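Long-range contacts in proteasome assembly chaperone family protein (Pyrococcus furiosus, PDB 3VR0), which acts as an archaeal proteasome activator, although it is a homologue of proteasome assembly factors: residues K18-V23 with S67-H72; L48-L53 with L102-G107; M126-Q131 with K201-F206; L156-H161 with I180-E185; A223-L228 with I239-L244. All blocks are in the same frame, centred on the assembly; numbering follows the deposited sequence.

Interaction 1 of 5, residues K18-V23 with S67-H72; sequences KETTIV and SPHFMH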
# COMPACT_ATOMS: atom_id res chain seq x y z
N LYS C 18 -14.71 -8.59 2.08
CA LYS C 18 -13.60 -8.05 2.90
C LYS C 18 -12.35 -8.75 2.42
O LYS C 18 -11.23 -8.35 2.72
CB LYS C 18 -13.81 -8.35 4.39
CG LYS C 18 -15.02 -7.64 5.01
CD LYS C 18 -14.83 -7.44 6.52
CE LYS C 18 -16.18 -7.23 7.25
NZ LYS C 18 -16.04 -7.46 8.72
N GLU C 19 -12.59 -9.83 1.68
CA GLU C 19 -11.52 -10.59 1.11
C GLU C 19 -11.97 -11.22 -0.20
O GLU C 19 -13.13 -11.16 -0.57
CB GLU C 19 -10.95 -11.61 2.12
CG GLU C 19 -11.74 -12.92 2.36
CD GLU C 19 -11.01 -13.92 3.32
OE1 GLU C 19 -10.61 -13.52 4.44
OE2 GLU C 19 -10.83 -15.11 2.93
N THR C 20 -11.02 -11.78 -0.90
CA THR C 20 -11.25 -12.48 -2.12
C THR C 20 -12.36 -13.53 -1.97
O THR C 20 -12.36 -14.32 -1.05
CB THR C 20 -9.92 -13.07 -2.57
OG1 THR C 20 -8.97 -12.00 -2.76
CG2 THR C 20 -10.06 -13.84 -3.86
N THR C 21 -13.33 -13.49 -2.87
CA THR C 21 -14.52 -14.33 -2.81
C THR C 21 -14.64 -15.22 -4.07
O THR C 21 -14.50 -14.75 -5.21
CB THR C 21 -15.79 -13.42 -2.70
OG1 THR C 21 -15.69 -12.64 -1.48
CG2 THR C 21 -17.10 -14.25 -2.61
N ILE C 22 -14.98 -16.49 -3.86
CA ILE C 22 -15.33 -17.38 -4.93
C ILE C 22 -16.81 -17.75 -4.87
O ILE C 22 -17.28 -18.23 -3.84
CB ILE C 22 -14.45 -18.66 -4.91
CG1 ILE C 22 -12.98 -18.25 -4.98
CG2 ILE C 22 -14.89 -19.62 -6.07
CD1 ILE C 22 -12.01 -19.32 -4.85
N VAL C 23 -17.52 -17.48 -5.96
CA VAL C 23 -18.89 -17.78 -6.13
C VAL C 23 -18.92 -19.10 -6.94
O VAL C 23 -18.34 -19.17 -8.04
CB VAL C 23 -19.57 -16.68 -6.99
CG1 VAL C 23 -21.06 -16.99 -7.17
CG2 VAL C 23 -19.41 -15.29 -6.34
N SER C 67 -12.12 -10.19 -6.31
CA SER C 67 -11.18 -9.75 -5.28
C SER C 67 -11.13 -8.25 -5.11
O SER C 67 -11.00 -7.51 -6.08
CB SER C 67 -9.78 -10.19 -5.68
OG SER C 67 -8.90 -9.85 -4.61
N PRO C 68 -11.18 -7.79 -3.87
CA PRO C 68 -11.03 -6.37 -3.52
C PRO C 68 -9.56 -5.92 -3.69
O PRO C 68 -9.28 -4.73 -3.54
CB PRO C 68 -11.46 -6.32 -2.03
CG PRO C 68 -10.98 -7.81 -1.51
CD PRO C 68 -11.51 -8.63 -2.67
N HIS C 69 -8.64 -6.85 -4.03
CA HIS C 69 -7.25 -6.52 -4.38
C HIS C 69 -7.08 -6.32 -5.88
O HIS C 69 -5.99 -5.92 -6.31
CB HIS C 69 -6.28 -7.59 -3.92
CG HIS C 69 -6.21 -7.70 -2.43
ND1 HIS C 69 -5.41 -6.88 -1.66
CD2 HIS C 69 -6.89 -8.50 -1.56
CE1 HIS C 69 -5.59 -7.18 -0.38
NE2 HIS C 69 -6.48 -8.16 -0.30
N PHE C 70 -8.12 -6.59 -6.68
CA PHE C 70 -8.03 -6.34 -8.12
C PHE C 70 -8.22 -4.85 -8.36
O PHE C 70 -8.71 -4.14 -7.48
CB PHE C 70 -9.14 -7.10 -8.88
CG PHE C 70 -8.89 -8.59 -9.02
CD1 PHE C 70 -7.62 -9.13 -8.82
CD2 PHE C 70 -9.94 -9.45 -9.40
CE1 PHE C 70 -7.38 -10.54 -9.00
CE2 PHE C 70 -9.73 -10.87 -9.55
CZ PHE C 70 -8.43 -11.40 -9.35
N MET C 71 -7.88 -4.35 -9.54
CA MET C 71 -8.11 -2.93 -9.85
C MET C 71 -9.58 -2.53 -9.58
O MET C 71 -10.54 -3.30 -9.85
CB MET C 71 -7.72 -2.64 -11.29
CG MET C 71 -7.95 -1.20 -11.76
SD MET C 71 -7.04 0.02 -10.79
CE MET C 71 -7.90 1.40 -11.56
N HIS C 72 -9.74 -1.32 -9.04
CA HIS C 72 -11.01 -0.84 -8.56
C HIS C 72 -11.89 -0.33 -9.69
O HIS C 72 -12.24 0.85 -9.74
CB HIS C 72 -10.78 0.23 -7.47
CG HIS C 72 -9.84 1.34 -7.86
ND1 HIS C 72 -8.46 1.23 -7.73
CD2 HIS C 72 -10.07 2.59 -8.35
CE1 HIS C 72 -7.90 2.36 -8.12
NE2 HIS C 72 -8.85 3.20 -8.51
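Thr20 and Ser67 join hydroxyls where strand 21-24, the outermost strand of this chain's mixed sheet, begins and its neighbour, strand 60-66, runs out into an ST turn overlapping a type I turn from Ser67 to Phe70. The tight part is this pair. Ser67 OG donates to Thr20 OG1 at 2.8 Å and in turn accepts the backbone N of His69 at 3.1 Å, with an N-H...O angle of 158°. With OG anti to the backbone N (chi1 -175°), the serine hydroxyl sits beside its carbonyl carbon, where that N-H can find it, while its CB rests 3.7 Å above the centre of the Phe70 ring. Thr20 OG1 has a second partner in Glu121, which together with His69 forms the gold site; Asp115 takes a hydrogen bond with His69 ND1. Around the hydroxyls the packing is backbone against ring: Pro68 CD lies 3.6 Å from Glu19 C. Towards Lys18 the contact loosens. The side chains of Lys18 and Glu19 set off away from the turn, Lys18 is exposed, and it reaches Pro68 through its backbone, with C 4.3 Å from CG. Back at the buried end, Thr20 OG1 approaches the His69 ring edge-on, 4.2 Å from CD2.

Interaction 2 of 5, residues L48-L53 with L102-G107; sequences LAAEHL and LIIVTG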
# COMPACT_ATOMS: atom_id res chain seq x y z
N LEU C 48 -4.01 -17.33 -23.51
CA LEU C 48 -4.41 -17.85 -24.82
C LEU C 48 -4.45 -19.35 -24.80
O LEU C 48 -5.39 -19.95 -25.28
CB LEU C 48 -3.44 -17.44 -25.93
CG LEU C 48 -3.54 -16.02 -26.44
CD1 LEU C 48 -2.37 -15.83 -27.38
CD2 LEU C 48 -4.85 -15.79 -27.17
N ALA C 49 -3.41 -19.93 -24.24
CA ALA C 49 -3.28 -21.35 -24.03
C ALA C 49 -4.51 -21.88 -23.24
O ALA C 49 -5.16 -22.81 -23.69
CB ALA C 49 -2.01 -21.66 -23.34
N ALA C 50 -4.84 -21.27 -22.10
CA ALA C 50 -5.97 -21.77 -21.30
C ALA C 50 -7.30 -21.62 -21.99
O ALA C 50 -8.12 -22.55 -21.96
CB ALA C 50 -6.02 -21.14 -19.88
N GLU C 51 -7.53 -20.47 -22.64
CA GLU C 51 -8.78 -20.23 -23.36
C GLU C 51 -8.97 -21.21 -24.52
O GLU C 51 -10.08 -21.70 -24.78
CB GLU C 51 -8.88 -18.83 -23.89
CG GLU C 51 -9.13 -17.78 -22.80
CD GLU C 51 -9.14 -16.39 -23.39
OE1 GLU C 51 -8.43 -16.16 -24.39
OE2 GLU C 51 -9.88 -15.53 -22.88
N HIS C 52 -7.87 -21.52 -25.20
CA HIS C 52 -7.94 -22.45 -26.29
C HIS C 52 -8.25 -23.83 -25.74
O HIS C 52 -9.02 -24.58 -26.34
CB HIS C 52 -6.64 -22.50 -27.10
CG HIS C 52 -6.77 -23.31 -28.34
ND1 HIS C 52 -7.73 -23.05 -29.30
CD2 HIS C 52 -6.10 -24.41 -28.77
CE1 HIS C 52 -7.63 -23.93 -30.27
NE2 HIS C 52 -6.64 -24.76 -29.98
N LEU C 53 -7.65 -24.16 -24.60
CA LEU C 53 -7.92 -25.44 -23.98
C LEU C 53 -9.38 -25.52 -23.50
O LEU C 53 -10.05 -26.51 -23.74
CB LEU C 53 -6.92 -25.76 -22.88
CG LEU C 53 -7.00 -27.12 -22.18
CD1 LEU C 53 -6.65 -28.31 -23.13
CD2 LEU C 53 -6.05 -27.06 -20.99
N LEU C 102 -9.84 -32.12 -15.12
CA LEU C 102 -9.17 -30.82 -15.07
C LEU C 102 -10.01 -29.76 -14.40
O LEU C 102 -11.24 -29.76 -14.55
CB LEU C 102 -8.78 -30.30 -16.47
CG LEU C 102 -7.96 -31.35 -17.26
CD1 LEU C 102 -7.75 -30.93 -18.70
CD2 LEU C 102 -6.63 -31.66 -16.54
N ILE C 103 -9.31 -28.87 -13.68
CA ILE C 103 -9.82 -27.52 -13.38
C ILE C 103 -8.86 -26.52 -14.05
O ILE C 103 -7.61 -26.61 -13.89
CB ILE C 103 -9.83 -27.27 -11.84
CG1 ILE C 103 -10.68 -28.33 -11.12
CG2 ILE C 103 -10.31 -25.77 -11.48
CD1 ILE C 103 -10.68 -28.20 -9.62
N ILE C 104 -9.45 -25.54 -14.74
CA ILE C 104 -8.68 -24.59 -15.46
C ILE C 104 -9.14 -23.20 -15.02
O ILE C 104 -10.32 -22.92 -15.03
CB ILE C 104 -8.83 -24.74 -17.01
CG1 ILE C 104 -8.45 -26.14 -17.46
CG2 ILE C 104 -7.96 -23.65 -17.75
CD1 ILE C 104 -8.99 -26.51 -18.88
N VAL C 105 -8.21 -22.36 -14.59
CA VAL C 105 -8.58 -21.00 -14.22
C VAL C 105 -8.00 -20.05 -15.25
O VAL C 105 -6.87 -20.24 -15.70
CB VAL C 105 -8.07 -20.60 -12.78
CG1 VAL C 105 -6.53 -20.63 -12.67
CG2 VAL C 105 -8.59 -19.23 -12.38
N THR C 106 -8.78 -19.06 -15.62
CA THR C 106 -8.31 -17.91 -16.38
C THR C 106 -9.07 -16.66 -15.87
O THR C 106 -9.81 -16.73 -14.90
CB THR C 106 -8.46 -18.13 -17.93
OG1 THR C 106 -7.73 -17.12 -18.64
CG2 THR C 106 -9.92 -18.10 -18.43
N GLY C 107 -8.91 -15.53 -16.53
CA GLY C 107 -9.62 -14.35 -16.08
C GLY C 107 -9.11 -13.05 -16.64
O GLY C 107 -8.24 -13.03 -17.52
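Ala50 and Leu53, one turn apart on helix 45-57, pack on Ile104 of strand 102-107, an ordinary helix-on-sheet layer in the alpha/beta core of this PAC2-family protein. The short axes approach to 8.5 Å, with the N-to-C directions 125° apart. The apolar contacts carry the join. Both branches of Ile104 are used: CG2 meets Ala50 CB at 3.8 Å, while CG1 lies anti to the carbonyl carbon (chi1 -57°) and takes CD1 to Leu53, whose side chain it crosses at about a right angle. Further along the strand the Ala50 methyl also lies near Thr106 CB, the small alanine letting the helix come close here. Polar atoms play a lesser part. Thr106 OG1 is hydrogen-bonded to the backbone O of Gly38, and Glu51 passes it only with the aliphatic CG, at 4.4 Å. On the reverse side of the strand Val105 faces helix 116-131. The closest approach between the two segments is at the leucine, where Leu53 CD2 stands 3.7 Å from Ile104 CD1.

Interaction 3 of 5, residues M126-Q131 with K201-F206; sequences MLDFVQ and KLRGMF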
# COMPACT_ATOMS: atom_id res chain seq x y z
N MET C 126 -7.54 -19.54 -4.25
CA MET C 126 -7.60 -20.51 -5.38
C MET C 126 -7.18 -21.89 -4.93
O MET C 126 -7.83 -22.87 -5.32
CB MET C 126 -6.72 -20.13 -6.55
CG MET C 126 -7.17 -18.88 -7.23
SD MET C 126 -6.15 -18.56 -8.70
CE MET C 126 -7.09 -17.14 -9.25
N LEU C 127 -6.10 -21.98 -4.14
CA LEU C 127 -5.67 -23.28 -3.67
C LEU C 127 -6.69 -23.90 -2.71
O LEU C 127 -6.87 -25.11 -2.79
CB LEU C 127 -4.25 -23.32 -3.07
CG LEU C 127 -3.20 -22.96 -4.14
CD1 LEU C 127 -1.92 -22.54 -3.52
CD2 LEU C 127 -2.97 -24.06 -5.19
N ASP C 128 -7.30 -23.12 -1.80
CA ASP C 128 -8.27 -23.69 -0.84
C ASP C 128 -9.44 -24.29 -1.63
O ASP C 128 -10.01 -25.30 -1.25
CB ASP C 128 -8.86 -22.66 0.16
CG ASP C 128 -7.80 -22.04 1.12
OD1 ASP C 128 -6.70 -22.60 1.33
OD2 ASP C 128 -8.10 -20.96 1.66
N PHE C 129 -9.85 -23.60 -2.66
CA PHE C 129 -11.01 -24.01 -3.41
C PHE C 129 -10.74 -25.34 -4.17
O PHE C 129 -11.51 -26.27 -4.11
CB PHE C 129 -11.39 -22.88 -4.36
CG PHE C 129 -12.54 -23.21 -5.26
CD1 PHE C 129 -13.78 -23.63 -4.72
CD2 PHE C 129 -12.38 -23.18 -6.64
CE1 PHE C 129 -14.86 -23.95 -5.58
CE2 PHE C 129 -13.47 -23.49 -7.51
CZ PHE C 129 -14.70 -23.89 -6.98
N VAL C 130 -9.60 -25.41 -4.86
CA VAL C 130 -9.25 -26.52 -5.71
C VAL C 130 -8.96 -27.81 -4.89
O VAL C 130 -9.28 -28.93 -5.32
CB VAL C 130 -8.16 -25.95 -6.63
CG1 VAL C 130 -6.78 -26.51 -6.46
CG2 VAL C 130 -8.65 -25.55 -8.02
N GLN C 131 -8.41 -27.65 -3.69
CA GLN C 131 -8.25 -28.75 -2.76
C GLN C 131 -9.59 -29.32 -2.25
O GLN C 131 -9.63 -30.46 -1.82
CB GLN C 131 -7.38 -28.35 -1.57
CG GLN C 131 -5.88 -28.20 -1.86
CD GLN C 131 -5.11 -27.87 -0.57
OE1 GLN C 131 -5.26 -26.79 0.02
NE2 GLN C 131 -4.33 -28.82 -0.11
N LYS C 201 3.24 -26.06 -2.80
CA LYS C 201 4.31 -26.90 -2.24
C LYS C 201 4.34 -26.93 -0.70
O LYS C 201 4.62 -27.96 -0.06
CB LYS C 201 5.61 -26.37 -2.80
CG LYS C 201 6.84 -27.09 -2.35
CD LYS C 201 8.01 -26.32 -2.90
CE LYS C 201 9.30 -27.03 -2.67
NZ LYS C 201 10.11 -26.60 -3.85
N LEU C 202 4.04 -25.79 -0.07
CA LEU C 202 3.90 -25.74 1.39
C LEU C 202 2.75 -26.59 1.90
O LEU C 202 2.74 -27.02 3.05
CB LEU C 202 3.65 -24.30 1.88
CG LEU C 202 4.65 -23.17 1.58
CD1 LEU C 202 4.37 -21.96 2.52
CD2 LEU C 202 6.09 -23.64 1.78
N ARG C 203 1.74 -26.79 1.06
CA ARG C 203 0.57 -27.56 1.49
C ARG C 203 0.68 -29.02 1.09
O ARG C 203 -0.23 -29.77 1.32
CB ARG C 203 -0.70 -27.03 0.83
CG ARG C 203 -1.00 -25.66 1.20
CD ARG C 203 -2.17 -25.21 0.39
NE ARG C 203 -2.47 -23.82 0.67
CZ ARG C 203 -3.69 -23.34 0.71
NH1 ARG C 203 -4.73 -24.16 0.54
NH2 ARG C 203 -3.88 -22.05 0.96
N GLY C 204 1.77 -29.42 0.44
CA GLY C 204 1.95 -30.84 0.12
C GLY C 204 1.49 -31.14 -1.29
O GLY C 204 1.47 -32.30 -1.68
N MET C 205 1.14 -30.10 -2.04
CA MET C 205 0.80 -30.16 -3.48
C MET C 205 2.06 -30.07 -4.34
O MET C 205 3.17 -29.84 -3.84
CB MET C 205 -0.17 -29.01 -3.84
CG MET C 205 -1.48 -29.01 -3.02
SD MET C 205 -2.48 -27.54 -3.35
CE MET C 205 -3.26 -27.92 -4.96
N PHE C 206 1.92 -30.25 -5.65
CA PHE C 206 3.11 -30.40 -6.50
C PHE C 206 2.75 -30.07 -7.91
O PHE C 206 1.55 -30.06 -8.26
CB PHE C 206 3.72 -31.80 -6.38
CG PHE C 206 2.82 -32.93 -6.90
CD1 PHE C 206 2.93 -33.38 -8.21
CD2 PHE C 206 1.92 -33.58 -6.05
CE1 PHE C 206 2.12 -34.45 -8.69
CE2 PHE C 206 1.09 -34.64 -6.52
CZ PHE C 206 1.22 -35.08 -7.85
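A Schellman motif at Gly204 closes helix 192-202, and the two residues flanking that glycine, Arg203 and Met205, reach across to the last turns of helix 116-131. Gly204 has positive phi (96°), and the turn it makes lets both neighbours point at the same helix. Arg203 runs extended from CG to NE and brings its guanidinium end-on to Asp128: NH1 at 2.6 Å and NH2 at 2.9 Å both bond to the single oxygen OD1. The first meets that oxygen nearly along its C-O axis, the second from above the carboxylate plane, the two planar groups being 31° apart. NH1 also donates to Gln131 OE1 at 2.7 Å, one helical turn further on, and this acceptor lies in the guanidinium plane. Leu127 CB sits over one face of the same group, 3.7 Å above its plane. Below this polar layer Met205, bent at chi3 (78°), turns its CE to Leu127 CD2 at 3.9 Å and to Val130 CG1, while SD lies against Gln131 CG at 3.8 Å. Strand 137-145 floors this apolar part through Ile138. One nitrogen is shared by two acceptors and a methylene lies over the face, which should hold the guanidinium in place and limit its rotation; the salt bridge joins partly exposed residues, and its charges probably neutralise each other above a buried methionine.

Interaction 4 of 5, residues L156-H161 with I180-E185; sequences LAAVTH and IWREDE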
# COMPACT_ATOMS: atom_id res chain seq x y z
N LEU C 156 10.25 -23.31 -21.11
CA LEU C 156 11.11 -23.53 -19.97
C LEU C 156 10.30 -24.15 -18.84
O LEU C 156 9.20 -23.66 -18.52
CB LEU C 156 11.69 -22.20 -19.51
CG LEU C 156 12.32 -21.22 -20.50
CD1 LEU C 156 12.78 -19.99 -19.71
CD2 LEU C 156 13.51 -21.87 -21.16
N ALA C 157 10.88 -25.16 -18.20
CA ALA C 157 10.19 -26.01 -17.24
C ALA C 157 10.90 -25.94 -15.91
O ALA C 157 12.12 -25.92 -15.88
CB ALA C 157 10.16 -27.50 -17.72
N ALA C 158 10.11 -25.89 -14.83
CA ALA C 158 10.61 -26.08 -13.49
C ALA C 158 9.49 -26.73 -12.70
O ALA C 158 8.32 -26.55 -13.03
CB ALA C 158 11.06 -24.71 -12.88
N VAL C 159 9.86 -27.46 -11.66
CA VAL C 159 8.93 -28.27 -10.90
C VAL C 159 9.10 -27.93 -9.42
O VAL C 159 10.08 -27.32 -9.05
CB VAL C 159 9.30 -29.79 -11.05
CG1 VAL C 159 8.90 -30.33 -12.41
CG2 VAL C 159 10.79 -29.95 -10.92
N THR C 160 8.16 -28.37 -8.59
CA THR C 160 8.18 -28.10 -7.17
C THR C 160 9.03 -29.09 -6.40
O THR C 160 9.42 -28.81 -5.26
CB THR C 160 6.78 -28.24 -6.58
OG1 THR C 160 6.32 -29.57 -6.82
CG2 THR C 160 5.80 -27.20 -7.19
N HIS C 161 9.28 -30.26 -6.98
CA HIS C 161 10.06 -31.32 -6.32
C HIS C 161 10.98 -31.98 -7.36
O HIS C 161 10.60 -32.16 -8.53
CB HIS C 161 9.17 -32.39 -5.68
CG HIS C 161 8.19 -31.87 -4.67
ND1 HIS C 161 7.04 -31.19 -5.02
CD2 HIS C 161 8.17 -31.97 -3.32
CE1 HIS C 161 6.37 -30.88 -3.92
NE2 HIS C 161 7.03 -31.35 -2.88
N ILE C 180 13.19 -26.92 -22.26
CA ILE C 180 14.42 -26.72 -21.51
C ILE C 180 14.15 -26.78 -20.03
O ILE C 180 13.31 -26.04 -19.54
CB ILE C 180 15.05 -25.34 -21.82
CG1 ILE C 180 15.29 -25.19 -23.33
CG2 ILE C 180 16.34 -25.12 -20.99
CD1 ILE C 180 15.89 -26.44 -23.97
N TRP C 181 14.86 -27.67 -19.33
CA TRP C 181 14.84 -27.76 -17.89
C TRP C 181 15.72 -26.68 -17.22
O TRP C 181 16.95 -26.81 -17.22
CB TRP C 181 15.21 -29.20 -17.47
CG TRP C 181 14.08 -30.11 -17.85
CD1 TRP C 181 13.88 -30.72 -19.07
CD2 TRP C 181 12.91 -30.40 -17.06
NE1 TRP C 181 12.69 -31.41 -19.06
CE2 TRP C 181 12.08 -31.22 -17.84
CE3 TRP C 181 12.50 -30.05 -15.77
CZ2 TRP C 181 10.85 -31.71 -17.37
CZ3 TRP C 181 11.29 -30.55 -15.29
CH2 TRP C 181 10.48 -31.36 -16.09
N ARG C 182 15.08 -25.64 -16.66
CA ARG C 182 15.72 -24.34 -16.30
C ARG C 182 16.89 -24.48 -15.39
O ARG C 182 16.81 -25.18 -14.39
CB ARG C 182 14.74 -23.41 -15.60
CG ARG C 182 13.60 -22.99 -16.45
CD ARG C 182 12.66 -22.18 -15.64
NE ARG C 182 13.22 -20.86 -15.37
CZ ARG C 182 12.50 -19.75 -15.33
NH1 ARG C 182 11.18 -19.79 -15.54
NH2 ARG C 182 13.10 -18.60 -15.06
N GLU C 183 17.98 -23.81 -15.70
CA GLU C 183 19.12 -23.87 -14.77
C GLU C 183 19.47 -22.49 -14.20
O GLU C 183 20.47 -22.34 -13.52
CB GLU C 183 20.36 -24.47 -15.44
CG GLU C 183 20.16 -25.77 -16.23
CD GLU C 183 21.46 -26.23 -16.94
OE1 GLU C 183 22.35 -25.38 -17.20
OE2 GLU C 183 21.59 -27.44 -17.25
N ASP C 184 18.64 -21.48 -14.49
CA ASP C 184 18.94 -20.11 -14.10
C ASP C 184 18.66 -19.89 -12.61
O ASP C 184 17.69 -19.23 -12.25
CB ASP C 184 18.14 -19.12 -14.97
CG ASP C 184 16.59 -19.40 -14.97
OD1 ASP C 184 16.16 -20.59 -14.99
OD2 ASP C 184 15.82 -18.41 -14.99
N GLU C 185 19.50 -20.47 -11.76
CA GLU C 185 19.40 -20.33 -10.31
C GLU C 185 19.20 -18.85 -9.90
O GLU C 185 19.82 -17.94 -10.49
CB GLU C 185 20.62 -20.95 -9.63
CG GLU C 185 20.45 -21.33 -8.15
CD GLU C 185 21.55 -22.28 -7.63
OE1 GLU C 185 22.11 -23.09 -8.42
OE2 GLU C 185 21.83 -22.24 -6.41
O HOH W 1 9.32 -22.36 -16.07
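Ala157 N donates to Ile180 O at 2.9 Å and Ala157 O accepts from Arg182 N at 3.1 Å, the parallel pairing that links strands 155-159 and 179-181 of a beta-alpha-beta unit. On one face of the sheet the Ala157 methyl sits over the six-membered ring of Trp181, a CH-pi contact 3.9 Å from the centroid, and Val159 CG1 comes at the ring's edge. Helix 164-172 also packs on Trp181 through Ile165, and its Lys169 makes a cation-pi pair with the ring. On the face of Leu156 and Ile180, Leu156 CB packs on Arg182 CG at 3.7 Å. The Arg182 chain bends at chi3 (73°), which turns its head back to Asp184, gripped side-on by NE and NH2, one to each carboxylate oxygen. A leucine in its place would probably leave Asp184 without its charged mate and the bridging water without one of its two partners. That water donates to Leu156 O at 2.8 Å and accepts from Arg182 NH1 at 3.2 Å.

Interaction 5 of 5, residues A223-L228 with I239-L244; sequences AAKAVL and IDMTAL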
# COMPACT_ATOMS: atom_id res chain seq x y z
N ALA C 223 3.58 -18.75 -29.23
CA ALA C 223 4.19 -19.30 -28.03
C ALA C 223 3.11 -20.03 -27.21
O ALA C 223 3.39 -21.06 -26.60
CB ALA C 223 4.97 -18.22 -27.21
N ALA C 224 1.90 -19.51 -27.22
CA ALA C 224 0.75 -20.16 -26.56
C ALA C 224 0.59 -21.61 -27.10
O ALA C 224 0.49 -22.58 -26.32
CB ALA C 224 -0.51 -19.37 -26.79
N LYS C 225 0.65 -21.73 -28.42
CA LYS C 225 0.63 -23.05 -29.07
C LYS C 225 1.69 -23.98 -28.50
O LYS C 225 1.41 -25.13 -28.11
CB LYS C 225 0.76 -22.92 -30.61
CG LYS C 225 0.81 -24.30 -31.30
CD LYS C 225 0.50 -24.22 -32.79
CE LYS C 225 0.86 -25.53 -33.47
NZ LYS C 225 1.11 -25.27 -34.92
N ALA C 226 2.92 -23.47 -28.40
CA ALA C 226 4.01 -24.30 -27.93
C ALA C 226 3.83 -24.75 -26.49
O ALA C 226 4.10 -25.90 -26.13
CB ALA C 226 5.31 -23.57 -28.08
N VAL C 227 3.38 -23.82 -25.63
CA VAL C 227 3.17 -24.17 -24.21
C VAL C 227 2.05 -25.22 -24.11
O VAL C 227 2.16 -26.20 -23.39
CB VAL C 227 2.81 -22.89 -23.38
CG1 VAL C 227 2.27 -23.27 -22.01
CG2 VAL C 227 4.07 -21.97 -23.25
N LEU C 228 0.98 -24.99 -24.85
CA LEU C 228 -0.20 -25.84 -24.79
C LEU C 228 0.04 -27.23 -25.41
O LEU C 228 -0.61 -28.21 -24.99
CB LEU C 228 -1.38 -25.16 -25.48
CG LEU C 228 -2.65 -25.98 -25.26
CD1 LEU C 228 -2.94 -26.13 -23.72
CD2 LEU C 228 -3.78 -25.34 -25.99
N ILE C 239 -5.27 -31.97 -29.22
CA ILE C 239 -6.18 -30.86 -29.33
C ILE C 239 -5.82 -30.20 -30.63
O ILE C 239 -4.65 -30.12 -30.97
CB ILE C 239 -6.05 -29.94 -28.06
CG1 ILE C 239 -7.14 -30.32 -27.06
CG2 ILE C 239 -6.21 -28.50 -28.35
CD1 ILE C 239 -6.72 -31.35 -26.08
N ASP C 240 -6.83 -29.79 -31.37
CA ASP C 240 -6.60 -29.11 -32.62
C ASP C 240 -6.08 -27.68 -32.35
O ASP C 240 -6.78 -26.87 -31.75
CB ASP C 240 -7.90 -29.08 -33.46
CG ASP C 240 -7.68 -28.54 -34.87
OD1 ASP C 240 -6.49 -28.41 -35.26
OD2 ASP C 240 -8.66 -28.22 -35.57
N MET C 241 -4.86 -27.39 -32.81
CA MET C 241 -4.20 -26.07 -32.65
C MET C 241 -4.47 -25.02 -33.75
O MET C 241 -3.89 -23.93 -33.73
CB MET C 241 -2.69 -26.26 -32.47
CG MET C 241 -2.32 -27.18 -31.31
SD MET C 241 -2.80 -26.45 -29.69
CE MET C 241 -2.09 -27.68 -28.64
N THR C 242 -5.36 -25.35 -34.68
CA THR C 242 -5.64 -24.51 -35.85
C THR C 242 -5.87 -23.05 -35.50
O THR C 242 -5.18 -22.16 -36.03
CB THR C 242 -6.85 -25.02 -36.68
OG1 THR C 242 -6.56 -26.32 -37.21
CG2 THR C 242 -7.18 -24.07 -37.83
N ALA C 243 -6.82 -22.78 -34.61
CA ALA C 243 -7.22 -21.41 -34.34
C ALA C 243 -6.05 -20.56 -33.81
O ALA C 243 -6.02 -19.34 -34.02
CB ALA C 243 -8.40 -21.37 -33.41
N LEU C 244 -5.09 -21.21 -33.16
CA LEU C 244 -3.92 -20.50 -32.64
C LEU C 244 -2.96 -20.16 -33.78
O LEU C 244 -2.59 -19.00 -33.93
CB LEU C 244 -3.23 -21.28 -31.50
CG LEU C 244 -3.85 -21.33 -30.08
CD1 LEU C 244 -3.09 -22.27 -29.17
CD2 LEU C 244 -3.99 -19.96 -29.44
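Met241 and Leu244, at the start of helix 242-256, close over one side of helix 221-235 at Ala224, Lys225 and Leu228. Most of the contact is apolar. Met241 bends at chi2 (-66°), and this swings its methyl across the leucine: CE lies 3.8 Å from Leu228 CG, and SD is close to CD2 of the same residue. One turn further on, Leu244 pushes CD1 against the backbone of helix 221-235, 3.8 Å from Lys225 CA, with CD2 more loosely on the Ala224 methyl at 4.4 Å. Lys225 adds a mixed contact. Its CG lies anti to the backbone N (chi1 177°) and the chain runs extended from there, carrying CD and CE obliquely past Met241 CB, CE at 3.8 Å, before NZ forms a salt bridge with Asp245. Replacing it by alanine would probably uncover Met241 CB and leave Asp245 without that positive partner. Within the turn, Thr242 OG1 donates to Asp240 OD1 at 2.9 Å, while the bond from Thr242 N to the same oxygen is weak; Asp240 O is hydrogen-bonded to His52 NE2 of helix 45-57. Met241 itself holds the N-cap position. His52 also touches Leu228 and Leu244. The arrangement is that of two successive helices joined by a short connection and packed on each other, after which helix 242-256 runs on into a predicted coiled coil.

From the N terminus, interaction 1 closes the first loop, tying the start of strand 21-24, outermost in this chain's sheet, to the turn after strand 60-66. Interaction 2 crosses it, since residues 48-53 lie within that loop and their partner, strand 102-107, lies beyond it. Interaction 3 then closes a long loop from helix 116-131 to the end of helix 192-202, and interaction 4, the pairing with the chain's other outermost strand, falls within it. Interaction 5 closes last and shortest, over the end of helix 221-235 and its connection to helix 242-256. Ile22 packs on Phe129 between 1 and 3, Ile103 on Val130 between 2 and 3; Lys201 bonds Thr160 between 3 and 4, while His52 joins 2 to 5.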